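Local atomic coordinates of Mypaa.01249.c (Mycobacterium paratuberculosis, PDB entry 3RD5), a protein that is probably an oxidoreductase of the short-chain dehydrogenase/reductase family, with a Rossmann-type fold and no established substrate. Residues R191-H196 with Q241-D246; D106-Q111 with D151-S156; A46-R51 with E68-D73; P12-R17 with R39-I44; G118-T123 with T285-P290. All blocks are in the same frame, centred on the assembly; numbering follows the deposited sequence. Where two conformers were deposited one is given.

Interaction 1: residues R191-H196 with Q241-D246; sequences RALAAH and QDLPGD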
# COMPACT_ATOMS: atom_id res chain seq x y z
N ARG A 191 -7.04 -8.58 -8.94
CA ARG A 191 -6.14 -7.59 -9.58
C ARG A 191 -5.25 -6.95 -8.52
O ARG A 191 -5.66 -6.73 -7.38
CB ARG A 191 -6.91 -6.49 -10.31
CG ARG A 191 -7.45 -6.95 -11.59
CD ARG A 191 -8.43 -5.92 -12.16
NE ARG A 191 -9.74 -6.07 -11.53
CZ ARG A 191 -10.83 -5.45 -11.95
NH1 ARG A 191 -10.75 -4.51 -12.88
NH2 ARG A 191 -12.00 -5.77 -11.40
N ALA A 192 -4.04 -6.61 -8.94
CA ALA A 192 -3.10 -5.79 -8.17
C ALA A 192 -2.92 -4.46 -8.86
O ALA A 192 -2.56 -4.41 -10.03
CB ALA A 192 -1.73 -6.53 -8.03
N LEU A 193 -3.18 -3.38 -8.13
CA LEU A 193 -3.14 -2.01 -8.65
C LEU A 193 -2.31 -1.16 -7.73
O LEU A 193 -2.05 -1.52 -6.58
CB LEU A 193 -4.58 -1.42 -8.72
CG LEU A 193 -5.62 -2.28 -9.42
CD1 LEU A 193 -7.05 -1.69 -9.27
CD2 LEU A 193 -5.28 -2.42 -10.88
N ALA A 194 -1.89 -0.00 -8.21
CA ALA A 194 -1.16 0.95 -7.39
C ALA A 194 -1.72 2.35 -7.58
O ALA A 194 -2.39 2.64 -8.57
CB ALA A 194 0.37 0.91 -7.72
N ALA A 195 -1.44 3.22 -6.61
CA ALA A 195 -1.83 4.63 -6.64
C ALA A 195 -0.76 5.43 -5.96
O ALA A 195 0.03 4.90 -5.16
CB ALA A 195 -3.20 4.84 -5.90
N HIS A 196 -0.70 6.74 -6.22
CA HIS A 196 0.14 7.62 -5.43
C HIS A 196 -0.54 8.96 -5.23
O HIS A 196 -1.31 9.38 -6.09
CB HIS A 196 1.55 7.77 -6.05
CG HIS A 196 1.62 8.70 -7.21
ND1 HIS A 196 1.91 10.04 -7.06
CD2 HIS A 196 1.40 8.49 -8.53
CE1 HIS A 196 1.88 10.61 -8.25
NE2 HIS A 196 1.56 9.71 -9.17
N GLN A 241 -12.50 1.69 -9.44
CA GLN A 241 -12.76 1.73 -10.88
C GLN A 241 -12.36 0.44 -11.56
O GLN A 241 -11.55 -0.30 -11.07
CB GLN A 241 -12.02 2.91 -11.51
CG GLN A 241 -12.39 4.26 -10.91
CD GLN A 241 -13.88 4.56 -10.94
OE1 GLN A 241 -14.60 4.60 -9.88
NE2 GLN A 241 -14.39 4.75 -12.15
N ASP A 242 -12.94 0.19 -12.74
CA ASP A 242 -12.70 -1.06 -13.48
C ASP A 242 -11.44 -0.89 -14.31
O ASP A 242 -11.50 -0.48 -15.47
CB ASP A 242 -13.90 -1.40 -14.39
CG ASP A 242 -13.74 -2.72 -15.07
OD1 ASP A 242 -12.77 -3.46 -14.83
OD2 ASP A 242 -14.61 -3.04 -15.92
N LEU A 243 -10.29 -1.12 -13.68
CA LEU A 243 -8.97 -0.86 -14.25
C LEU A 243 -8.27 -2.17 -14.59
O LEU A 243 -8.42 -3.16 -13.85
CB LEU A 243 -8.09 -0.10 -13.25
CG LEU A 243 -8.57 1.30 -12.92
CD1 LEU A 243 -7.97 1.83 -11.62
CD2 LEU A 243 -8.20 2.26 -14.07
N PRO A 244 -7.48 -2.19 -15.67
CA PRO A 244 -6.67 -3.36 -15.93
C PRO A 244 -5.67 -3.63 -14.79
O PRO A 244 -5.21 -2.72 -14.11
CB PRO A 244 -5.89 -2.98 -17.19
CG PRO A 244 -6.51 -1.82 -17.76
CD PRO A 244 -7.32 -1.14 -16.68
N GLY A 245 -5.35 -4.90 -14.59
CA GLY A 245 -4.33 -5.28 -13.64
C GLY A 245 -3.01 -4.57 -13.91
O GLY A 245 -2.68 -4.26 -15.06
N ASP A 246 -2.30 -4.24 -12.83
CA ASP A 246 -1.06 -3.46 -12.88
C ASP A 246 -1.22 -2.05 -13.40
O ASP A 246 -0.27 -1.45 -13.89
CB ASP A 246 0.09 -4.21 -13.63
CG ASP A 246 1.48 -3.65 -13.32
OD1 ASP A 246 1.67 -3.02 -12.32
OD2 ASP A 246 2.36 -3.87 -14.19

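Interaction 2: residues D106-Q111 with D151-S156; sequences DGFESQ and DLNWRS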
# COMPACT_ATOMS: atom_id res chain seq x y z
N ASP A 106 12.46 -7.36 13.15
CA ASP A 106 13.00 -8.40 12.29
C ASP A 106 14.34 -8.08 11.61
O ASP A 106 14.86 -8.88 10.82
CB ASP A 106 11.91 -8.77 11.25
CG ASP A 106 10.61 -9.19 11.92
OD1 ASP A 106 10.62 -10.28 12.56
OD2 ASP A 106 9.64 -8.42 11.87
N GLY A 107 14.89 -6.92 11.95
CA GLY A 107 16.19 -6.50 11.43
C GLY A 107 16.18 -5.82 10.10
O GLY A 107 17.24 -5.68 9.45
N PHE A 108 15.01 -5.37 9.67
CA PHE A 108 14.92 -4.70 8.39
C PHE A 108 15.15 -3.19 8.57
O PHE A 108 14.76 -2.61 9.57
CB PHE A 108 13.54 -4.87 7.73
CG PHE A 108 13.04 -6.30 7.64
CD1 PHE A 108 13.90 -7.36 7.37
CD2 PHE A 108 11.68 -6.55 7.71
CE1 PHE A 108 13.39 -8.64 7.26
CE2 PHE A 108 11.17 -7.86 7.57
CZ PHE A 108 12.06 -8.88 7.38
N GLU A 109 15.73 -2.53 7.57
CA GLU A 109 15.76 -1.05 7.55
C GLU A 109 14.29 -0.59 7.60
O GLU A 109 13.41 -1.20 6.97
CB GLU A 109 16.52 -0.53 6.33
CG GLU A 109 16.60 0.97 6.20
CD GLU A 109 15.35 1.61 5.57
OE1 GLU A 109 14.82 1.01 4.61
OE2 GLU A 109 14.91 2.70 6.03
N SER A 110 14.01 0.45 8.37
CA SER A 110 12.60 0.70 8.71
C SER A 110 11.70 1.08 7.54
O SER A 110 10.52 0.71 7.54
CB SER A 110 12.46 1.68 9.89
OG SER A 110 12.77 3.02 9.51
N GLN A 111 12.22 1.79 6.56
CA GLN A 111 11.37 2.20 5.44
C GLN A 111 11.06 1.00 4.55
O GLN A 111 9.90 0.76 4.21
CB GLN A 111 11.95 3.39 4.67
CG GLN A 111 12.15 4.60 5.56
CD GLN A 111 12.49 5.84 4.80
OE1 GLN A 111 11.66 6.39 4.05
NE2 GLN A 111 13.72 6.33 4.98
N ASP A 151 22.04 -5.71 -0.63
CA ASP A 151 22.05 -4.98 0.64
C ASP A 151 20.77 -4.14 0.73
O ASP A 151 20.79 -2.90 0.89
CB ASP A 151 23.32 -4.14 0.81
CG ASP A 151 23.46 -3.57 2.20
OD1 ASP A 151 22.77 -4.04 3.13
OD2 ASP A 151 24.29 -2.63 2.32
N LEU A 152 19.64 -4.81 0.67
CA LEU A 152 18.33 -4.16 0.69
C LEU A 152 18.13 -3.35 1.98
O LEU A 152 17.46 -2.30 1.95
CB LEU A 152 17.22 -5.21 0.57
CG LEU A 152 15.83 -4.65 0.27
CD1 LEU A 152 15.64 -4.25 -1.20
CD2 LEU A 152 14.75 -5.72 0.70
N ASN A 153 18.70 -3.84 3.08
CA ASN A 153 18.50 -3.25 4.40
C ASN A 153 19.59 -2.26 4.83
O ASN A 153 19.64 -1.87 6.00
CB ASN A 153 18.29 -4.37 5.44
CG ASN A 153 16.94 -5.04 5.28
OD1 ASN A 153 15.91 -4.38 5.34
ND2 ASN A 153 16.93 -6.36 4.99
N TRP A 154 20.38 -1.79 3.89
CA TRP A 154 21.33 -0.67 4.13
C TRP A 154 22.27 -1.00 5.28
O TRP A 154 22.59 -0.12 6.10
CB TRP A 154 20.54 0.63 4.40
CG TRP A 154 19.66 1.14 3.28
CD1 TRP A 154 18.40 0.71 2.97
CD2 TRP A 154 19.97 2.19 2.35
NE1 TRP A 154 17.91 1.43 1.91
CE2 TRP A 154 18.86 2.33 1.51
CE3 TRP A 154 21.09 3.02 2.17
CZ2 TRP A 154 18.82 3.27 0.48
CZ3 TRP A 154 21.05 3.96 1.14
CH2 TRP A 154 19.92 4.07 0.31
N ARG A 155 22.76 -2.22 5.31
CA ARG A 155 23.67 -2.65 6.39
C ARG A 155 25.12 -2.25 6.17
O ARG A 155 25.89 -2.07 7.15
CB ARG A 155 23.59 -4.17 6.53
CG ARG A 155 24.36 -4.72 7.72
CD ARG A 155 23.81 -4.25 9.03
NE ARG A 155 24.75 -4.60 10.10
CZ ARG A 155 25.80 -3.86 10.46
NH1 ARG A 155 26.05 -2.68 9.88
NH2 ARG A 155 26.59 -4.31 11.44
N SER A 156 25.52 -2.13 4.91
CA SER A 156 26.94 -1.97 4.52
C SER A 156 27.16 -0.83 3.53
O SER A 156 28.16 -0.81 2.80
CB SER A 156 27.47 -3.30 3.94
OG SER A 156 27.32 -4.34 4.90
O HOH W 1 14.85 1.37 1.80

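Interaction 3: residues A46-R51 with E68-D73; sequences AVRDTR and ELDLQD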
# COMPACT_ATOMS: atom_id res chain seq x y z
N ALA A 46 -6.14 -0.95 10.16
CA ALA A 46 -5.11 -1.75 10.83
C ALA A 46 -3.92 -0.86 11.13
O ALA A 46 -3.23 -0.41 10.21
CB ALA A 46 -4.74 -2.92 9.93
N VAL A 47 -3.72 -0.54 12.43
CA VAL A 47 -2.80 0.51 12.87
C VAL A 47 -2.02 0.09 14.09
O VAL A 47 -2.46 -0.77 14.85
CB VAL A 47 -3.55 1.81 13.18
CG1 VAL A 47 -4.23 2.33 11.91
CG2 VAL A 47 -4.59 1.67 14.34
N ARG A 48 -0.86 0.72 14.30
CA ARG A 48 -0.01 0.44 15.45
C ARG A 48 -0.62 0.98 16.73
O ARG A 48 -0.66 0.30 17.77
CB ARG A 48 1.38 1.07 15.24
CG ARG A 48 2.46 0.70 16.28
CD ARG A 48 3.73 1.56 16.07
NE ARG A 48 4.96 0.99 16.63
CZ ARG A 48 5.95 0.45 15.92
NH1 ARG A 48 5.90 0.38 14.60
NH2 ARG A 48 7.02 -0.03 16.55
N ASP A 49 -1.09 2.23 16.66
CA ASP A 49 -1.62 2.95 17.83
C ASP A 49 -3.13 2.93 17.75
O ASP A 49 -3.79 3.79 17.12
CB ASP A 49 -1.09 4.40 17.89
CG ASP A 49 -1.55 5.16 19.13
OD1 ASP A 49 -2.53 4.76 19.82
OD2 ASP A 49 -0.90 6.21 19.43
N THR A 50 -3.70 1.90 18.36
CA THR A 50 -5.15 1.69 18.31
C THR A 50 -5.94 2.68 19.16
O THR A 50 -7.10 2.95 18.85
CB THR A 50 -5.53 0.25 18.69
OG1 THR A 50 -5.10 -0.02 20.03
CG2 THR A 50 -4.95 -0.79 17.72
N ARG A 51 -5.35 3.24 20.20
CA ARG A 51 -6.05 4.24 20.99
C ARG A 51 -6.33 5.47 20.12
O ARG A 51 -7.46 5.99 20.09
CB ARG A 51 -5.23 4.60 22.24
N GLU A 68 -5.31 -3.82 15.78
CA GLU A 68 -3.87 -3.64 15.94
C GLU A 68 -3.07 -4.35 14.87
O GLU A 68 -3.30 -5.53 14.58
CB GLU A 68 -3.40 -4.18 17.30
CG GLU A 68 -2.06 -3.65 17.73
CD GLU A 68 -1.57 -4.24 19.02
OE1 GLU A 68 -2.40 -4.52 19.91
OE2 GLU A 68 -0.33 -4.43 19.14
N LEU A 69 -2.14 -3.60 14.29
CA LEU A 69 -1.18 -4.12 13.32
C LEU A 69 0.09 -3.30 13.47
O LEU A 69 0.06 -2.07 13.31
CB LEU A 69 -1.70 -4.03 11.90
CG LEU A 69 -0.70 -4.27 10.76
CD1 LEU A 69 -0.22 -5.72 10.86
CD2 LEU A 69 -1.33 -3.96 9.40
N ASP A 70 1.24 -3.97 13.67
CA ASP A 70 2.54 -3.35 13.62
C ASP A 70 3.31 -3.91 12.42
O ASP A 70 3.83 -5.03 12.48
CB ASP A 70 3.32 -3.63 14.91
CG ASP A 70 4.66 -2.94 14.96
OD1 ASP A 70 5.02 -2.25 13.99
OD2 ASP A 70 5.36 -3.10 16.02
N LEU A 71 3.34 -3.17 11.33
CA LEU A 71 4.04 -3.58 10.12
C LEU A 71 5.53 -3.78 10.30
O LEU A 71 6.15 -4.41 9.47
CB LEU A 71 3.80 -2.60 8.97
CG LEU A 71 2.38 -2.63 8.36
CD1 LEU A 71 2.18 -1.33 7.55
CD2 LEU A 71 2.27 -3.88 7.42
N GLN A 72 6.11 -3.27 11.39
CA GLN A 72 7.52 -3.48 11.76
C GLN A 72 7.76 -4.71 12.61
O GLN A 72 8.84 -4.85 13.20
CB GLN A 72 8.09 -2.24 12.48
CG GLN A 72 7.96 -0.98 11.63
CD GLN A 72 8.72 0.23 12.16
OE1 GLN A 72 9.68 0.11 12.94
NE2 GLN A 72 8.37 1.40 11.64
N ASP A 73 6.78 -5.60 12.66
CA ASP A 73 6.89 -6.85 13.47
C ASP A 73 6.11 -7.94 12.73
O ASP A 73 4.89 -7.94 12.74
CB ASP A 73 6.35 -6.56 14.88
CG ASP A 73 6.37 -7.76 15.81
OD1 ASP A 73 6.58 -8.90 15.35
OD2 ASP A 73 6.20 -7.55 17.05
O HOH W 2 1.03 -1.86 18.15
O HOH W 3 -4.05 -2.59 20.72

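Interaction 4: residues P12-R17 with R39-I44; sequences PSFAQR and RGATVI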
# COMPACT_ATOMS: atom_id res chain seq x y z
N PRO A 12 -18.64 4.82 -6.28
CA PRO A 12 -19.80 3.95 -6.28
C PRO A 12 -20.09 3.39 -4.87
O PRO A 12 -19.29 3.56 -3.94
CB PRO A 12 -19.40 2.82 -7.22
CG PRO A 12 -17.98 2.68 -7.01
CD PRO A 12 -17.45 4.12 -6.81
N SER A 13 -21.21 2.72 -4.73
CA SER A 13 -21.54 2.08 -3.47
C SER A 13 -20.54 0.97 -3.14
O SER A 13 -20.09 0.22 -4.01
CB SER A 13 -22.94 1.49 -3.54
OG SER A 13 -23.29 0.82 -2.32
N PHE A 14 -20.19 0.89 -1.85
CA PHE A 14 -19.43 -0.22 -1.29
C PHE A 14 -20.28 -1.02 -0.28
O PHE A 14 -19.71 -1.75 0.56
CB PHE A 14 -18.11 0.26 -0.63
CG PHE A 14 -16.98 0.45 -1.62
CD1 PHE A 14 -17.00 1.51 -2.54
CD2 PHE A 14 -15.88 -0.45 -1.65
CE1 PHE A 14 -15.95 1.64 -3.46
CE2 PHE A 14 -14.87 -0.28 -2.56
CZ PHE A 14 -14.94 0.75 -3.48
N ALA A 15 -21.60 -0.93 -0.36
CA ALA A 15 -22.47 -1.64 0.56
C ALA A 15 -22.16 -3.12 0.61
O ALA A 15 -22.03 -3.76 -0.44
CB ALA A 15 -23.95 -1.47 0.15
N GLN A 16 -22.00 -3.65 1.82
CA GLN A 16 -21.75 -5.09 2.03
C GLN A 16 -20.33 -5.56 1.67
O GLN A 16 -20.06 -6.77 1.63
CB GLN A 16 -22.76 -6.00 1.31
CG GLN A 16 -24.22 -5.76 1.60
CD GLN A 16 -24.63 -6.17 3.01
OE1 GLN A 16 -23.83 -6.77 3.75
NE2 GLN A 16 -25.86 -5.86 3.39
N ARG A 17 -19.45 -4.62 1.35
CA ARG A 17 -18.09 -4.96 0.96
C ARG A 17 -17.13 -4.61 2.10
O ARG A 17 -17.33 -3.63 2.78
CB ARG A 17 -17.66 -4.24 -0.33
CG ARG A 17 -18.61 -4.49 -1.49
CD ARG A 17 -18.08 -3.89 -2.79
NE ARG A 17 -17.07 -4.80 -3.28
CZ ARG A 17 -16.02 -4.45 -4.00
NH1 ARG A 17 -15.83 -3.17 -4.36
NH2 ARG A 17 -15.16 -5.40 -4.37
N ARG A 39 -19.78 5.36 1.85
CA ARG A 39 -20.40 4.62 0.75
C ARG A 39 -20.82 3.20 1.13
O ARG A 39 -21.17 2.40 0.26
CB ARG A 39 -19.51 4.65 -0.48
CG ARG A 39 -19.25 6.08 -1.03
CD ARG A 39 -20.45 6.82 -1.39
NE ARG A 39 -21.03 6.31 -2.61
CZ ARG A 39 -22.33 6.25 -2.91
NH1 ARG A 39 -23.27 6.68 -2.05
NH2 ARG A 39 -22.69 5.77 -4.08
N GLY A 40 -20.84 2.90 2.43
CA GLY A 40 -21.37 1.65 2.94
C GLY A 40 -20.39 0.53 3.18
O GLY A 40 -20.81 -0.58 3.54
N ALA A 41 -19.10 0.79 3.01
CA ALA A 41 -18.10 -0.26 3.25
C ALA A 41 -17.97 -0.61 4.72
O ALA A 41 -18.08 0.25 5.59
CB ALA A 41 -16.71 0.15 2.76
N THR A 42 -17.67 -1.88 5.00
CA THR A 42 -17.17 -2.29 6.30
C THR A 42 -15.65 -2.13 6.23
O THR A 42 -14.98 -2.90 5.55
CB THR A 42 -17.55 -3.73 6.63
OG1 THR A 42 -19.00 -3.83 6.72
CG2 THR A 42 -16.94 -4.17 7.95
N VAL A 43 -15.12 -1.12 6.91
CA VAL A 43 -13.68 -0.80 6.85
C VAL A 43 -12.98 -1.32 8.09
O VAL A 43 -13.49 -1.14 9.21
CB VAL A 43 -13.43 0.71 6.72
CG1 VAL A 43 -11.92 1.01 6.68
CG2 VAL A 43 -14.12 1.29 5.48
N ILE A 44 -11.88 -2.03 7.90
CA ILE A 44 -11.01 -2.48 8.99
C ILE A 44 -9.71 -1.69 8.86
O ILE A 44 -8.95 -1.90 7.90
CB ILE A 44 -10.74 -3.98 8.90
CG1 ILE A 44 -12.05 -4.77 9.02
CG2 ILE A 44 -9.74 -4.42 9.98
CD1 ILE A 44 -11.92 -6.24 8.61
O HOH W 4 -24.37 2.74 -0.63
O HOH W 5 -21.27 -2.92 4.70
O HOH W 6 -19.81 -4.81 4.55

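Interaction 5: residues G118-T123 with T285-P290; sequences GHFALT and TKTEFP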
# COMPACT_ATOMS: atom_id res chain seq x y z
N GLY A 118 6.55 -5.51 5.22
CA GLY A 118 5.39 -5.84 6.06
C GLY A 118 4.11 -5.99 5.21
O GLY A 118 3.30 -6.87 5.47
N HIS A 119 3.96 -5.15 4.21
CA HIS A 119 2.86 -5.24 3.23
C HIS A 119 2.93 -6.49 2.36
O HIS A 119 1.92 -7.11 2.04
CB HIS A 119 2.78 -3.98 2.38
CG HIS A 119 2.14 -2.81 3.08
ND1 HIS A 119 2.64 -1.53 2.98
CD2 HIS A 119 0.98 -2.72 3.78
CE1 HIS A 119 1.82 -0.70 3.64
NE2 HIS A 119 0.82 -1.41 4.17
N PHE A 120 4.16 -6.88 1.99
CA PHE A 120 4.38 -8.10 1.23
C PHE A 120 3.87 -9.31 2.02
O PHE A 120 3.13 -10.15 1.49
CB PHE A 120 5.88 -8.23 0.96
CG PHE A 120 6.27 -9.46 0.17
CD1 PHE A 120 6.29 -9.42 -1.21
CD2 PHE A 120 6.58 -10.65 0.80
CE1 PHE A 120 6.62 -10.54 -1.96
CE2 PHE A 120 6.92 -11.78 0.05
CZ PHE A 120 6.92 -11.73 -1.32
N ALA A 121 4.28 -9.41 3.28
CA ALA A 121 3.83 -10.49 4.12
C ALA A 121 2.34 -10.46 4.34
O ALA A 121 1.64 -11.50 4.20
CB ALA A 121 4.57 -10.40 5.48
N LEU A 122 1.81 -9.29 4.62
CA LEU A 122 0.37 -9.13 4.85
C LEU A 122 -0.43 -9.62 3.64
O LEU A 122 -1.46 -10.34 3.77
CB LEU A 122 0.00 -7.69 5.16
CG LEU A 122 -1.47 -7.39 5.39
CD1 LEU A 122 -1.99 -8.16 6.62
CD2 LEU A 122 -1.69 -5.86 5.52
N THR A 123 -0.01 -9.18 2.46
CA THR A 123 -0.72 -9.52 1.23
C THR A 123 -0.69 -11.03 0.96
O THR A 123 -1.74 -11.65 0.67
CB THR A 123 -0.16 -8.74 0.03
OG1 THR A 123 -0.23 -7.34 0.29
CG2 THR A 123 -0.97 -9.07 -1.25
N THR A 285 10.80 -12.48 4.59
CA THR A 285 9.54 -12.46 5.36
C THR A 285 9.03 -13.85 5.77
O THR A 285 8.12 -13.93 6.60
CB THR A 285 8.41 -11.73 4.65
OG1 THR A 285 8.03 -12.42 3.45
CG2 THR A 285 8.79 -10.26 4.35
N LYS A 286 9.62 -14.91 5.21
CA LYS A 286 9.11 -16.28 5.40
C LYS A 286 7.63 -16.39 5.07
O LYS A 286 6.87 -17.07 5.76
CB LYS A 286 9.48 -16.79 6.80
CG LYS A 286 11.02 -16.78 7.06
CD LYS A 286 11.77 -17.42 5.91
CE LYS A 286 13.30 -17.43 6.05
NZ LYS A 286 13.88 -17.59 4.67
N THR A 287 7.23 -15.69 4.00
CA THR A 287 5.90 -15.83 3.39
C THR A 287 6.11 -16.08 1.91
O THR A 287 7.17 -15.79 1.35
CB THR A 287 4.96 -14.61 3.59
OG1 THR A 287 5.45 -13.50 2.84
CG2 THR A 287 4.86 -14.27 5.07
N GLU A 288 5.13 -16.70 1.28
CA GLU A 288 5.19 -17.01 -0.14
C GLU A 288 3.87 -16.78 -0.83
O GLU A 288 2.82 -16.80 -0.19
CB GLU A 288 5.65 -18.44 -0.39
CG GLU A 288 4.73 -19.51 0.04
CD GLU A 288 5.25 -20.93 -0.28
OE1 GLU A 288 6.47 -21.11 -0.53
OE2 GLU A 288 4.41 -21.86 -0.29
N PHE A 289 3.91 -16.57 -2.13
CA PHE A 289 2.69 -16.46 -2.94
C PHE A 289 1.88 -17.75 -2.78
O PHE A 289 2.41 -18.84 -3.04
CB PHE A 289 3.04 -16.22 -4.42
CG PHE A 289 1.84 -16.04 -5.29
CD1 PHE A 289 1.13 -14.85 -5.28
CD2 PHE A 289 1.39 -17.06 -6.11
CE1 PHE A 289 0.03 -14.67 -6.10
CE2 PHE A 289 0.30 -16.87 -6.91
CZ PHE A 289 -0.41 -15.70 -6.90
N PRO A 290 0.60 -17.65 -2.38
CA PRO A 290 -0.14 -18.86 -1.94
C PRO A 290 -1.11 -19.42 -2.96
O PRO A 290 -1.75 -20.46 -2.67
CB PRO A 290 -0.92 -18.31 -0.75
CG PRO A 290 -1.27 -16.98 -1.20
CD PRO A 290 -0.05 -16.43 -1.87

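Interaction 1: residues R191-H196 with Q241-D246
NH1 of R191 is the donor that two groups grip: the backbone O of L243 at 2.9 Å from NH1 and OD1 of D242 at 3.0 Å from NH1. The L243 carbonyl sits at the edge of the guanidinium, nearly in its plane, whereas NH1 stands above the plane of that carbonyl. D242 OD1 is met on its anti side, and the carboxylate meets the guanidinium edge with its plane turned 83° from it; this is a salt bridge made through one nitrogen rather than a paired one. The bend of the arginine chain at chi3 (-81°) turns the guanidinium along the passing backbone, with R191 CD 3.2 Å from L243 O. R191 opens strand 191-195, and Q241-D246 is the connection that leaves helix 226-240 and leads into the parallel neighbour strand 248-251 of the Rossmann-type sheet. Further along, D246 N donates to A192 O over 2.8 Å. Between these two polar points lies L193, whose CD2 comes within 3.2 Å of P244 O, while its CD1 meets CD1 of L243 at 4.3 Å; L243 also packs on Y237 and V249. The carboxylate of D246 faces other partners, a salt bridge to R264 and a hydrogen bond to S177 of helix 161-185.

Interaction 2: residues D106-Q111 with D151-S156
The F108 ring and the N153 amide lie side by side with nearly parallel planes (8° apart) that are offset from each other, N153 ND2 4.0 Å from F108 CD1; one face of the ring carries D106 CB, displaced toward the rim. Here the start of helix 110-126, with E109 as its N-cap, meets the type I turn D151-W154 in the connection between strand 133-137 and helix 161-185 of the Rossmann-type fold. N153 OD1 accepts from E109 N at 2.9 Å, the donor standing well above the amide plane, and the same oxygen is close to F108 CA. With chi1 at 180°, E109 CG is anti to the backbone N, which places it 3.7 Å from W154 CD1. The bend at chi2 then turns the carboxylate back to the helix start, where OE2 accepts from Q111 N and OE1 from I112 N; the carboxylate and indole planes are 73° apart. E109 CB rests on the backbone O of N153 at 3.4 Å. The capping carboxylate thus has N-H groups of the first helical turn to offset its charge, which probably lowers its proton affinity. W154 also takes a cation-pi contact from R157. A water links the two side chains, donating to E109 OE1 at 2.8 Å and accepting from W154 NE1 at 3.1 Å.

Interaction 3: residues A46-R51 with E68-D73
V47 and E68 form a parallel beta bridge at the ends of strands 42-47 and 63-68, where V47 O accepts from L69 N at 2.9 Å with an N-H...O angle of 166° and also receives a CA-H...O contact from E68. Next to this bond A46 CB packs against L69 CD2 at 3.6 Å, and both side chains continue onto F80 of helix 74-82. R48 runs extended from CG to NE, with CG anti to the backbone N (chi1 -172°), and so lies beside D70, pointing the same way. D70 presents its carboxylate to one face of the guanidinium, the planes 60° apart; R48 NH1 is 2.8 Å from D70 OD1, yet no N-H points at that oxygen. At the guanidinium edge, Q72 CG lies in plane, 3.9 Å from R48 NH1. D70 OD1 is also used locally, accepting from Q72 N in an Asx turn within the type I turn D70-D73. T50 CG2 leans on E68 CA at 3.5 Å. Two waters connect the E68 carboxylate to A46-R51: one donates to R48 O and E68 OE2, the other donates to E68 OE1 and is 2.9 Å from T50 OG1. R48 and E68 were each modelled in two conformers, so the pairing and the water links hold for the conformer described. The R48-D70 attraction is electrostatic, without a directed N-H, consistent with the arginine's two conformers.

Interaction 4: residues P12-R17 with R39-I44
Two backbone hydrogen bonds fix the spacing: F14 N donates to R39 O at 2.8 Å, and T42 N to R17 O, also at 2.8 Å. Between them the chains meet through weaker CA-H...O contacts, A15 CA with G40 O at 3.6 Å and A41 CA with both F14 O and R17 O. The apolar part is small: F14 CB touches A41 CB at 3.7 Å, and the phenyl group passes on to L36, V19 and S240. R39, bent at chi2 and chi3, folds over the backbone of P12 and S13, while its NE donates to L11 O. Solvent adds a link, one water accepting from Q16 N and donating to G40 O at 2.7 Å. S13 OG accepts from A15 N in an ST turn, and R17 reaches D132 through a salt bridge. G40, with positive phi, is C-prime of the Schellman motif ending helix 27-38; with strands 18-22 and 42-47 parallel neighbours, this is the return of the first beta-alpha-beta crossover of a Rossmann-type fold.

Interaction 5: residues G118-T123 with T285-P290
F120 points its CG anti to the backbone N (chi1 -180°), which sends the ring out from helix 110-126 to the threonines T285 and T287, each with chi1 near +65° and OG1 set between its backbone N and carbonyl carbon. The contact joins a helix of the Rossmann-type domain to the end of helix 271-285 and the tail after it, close to the C-terminus. T285 OG1 comes to the edge of the ring, near its plane, 3.5 Å from F120 CD2, and the two side chains cross at about a right angle. T287 slides past the phenylalanine in the opposite direction, T287 OG1 3.6 Å from F120 CE2. Beside the ring, A121 offers its methyl: CB is 3.9 Å from T287 CG2 and 4.1 Å from T285 CB. All four residues are buried, and the two hydroxyls are satisfied away from the ring: T287 OG1 donates to T285 OG1 over 2.9 Å and also accepts from N124 ND2, while T285 OG1 turns to S281 O in the preceding turn of its own helix. W278, from that same helix, makes an edge-to-face contact with F120. The chain leaves helix 271-285 at K286, whose positive phi turns it back so that T287 faces helix 110-126. There T287 OG1 also lies 3.7 Å from A121 CA.

The five contacts are spread over one Rossmann-type domain. Interactions 3 and 4 sit at the two ends of strand 42-47, their centres 22 Å apart. Interaction 4 touches interaction 1 where P12 CD lies 4.2 Å from Q241 OE1. Interactions 2 and 5 share helix 110-126, with centres 17 Å apart. Interaction 3 joins both: D73 CA is 3.5 Å from D106 OD2, and L71 CD2 is 3.6 Å from G118 C. Interactions 1 and 2 lie on opposite sides of the chain's centre, about 29 Å between centres. In this family the nucleotide cofactor generally binds at the C-terminal ends of the parallel strands, the side on which interaction 3 lies; here its place is inferred.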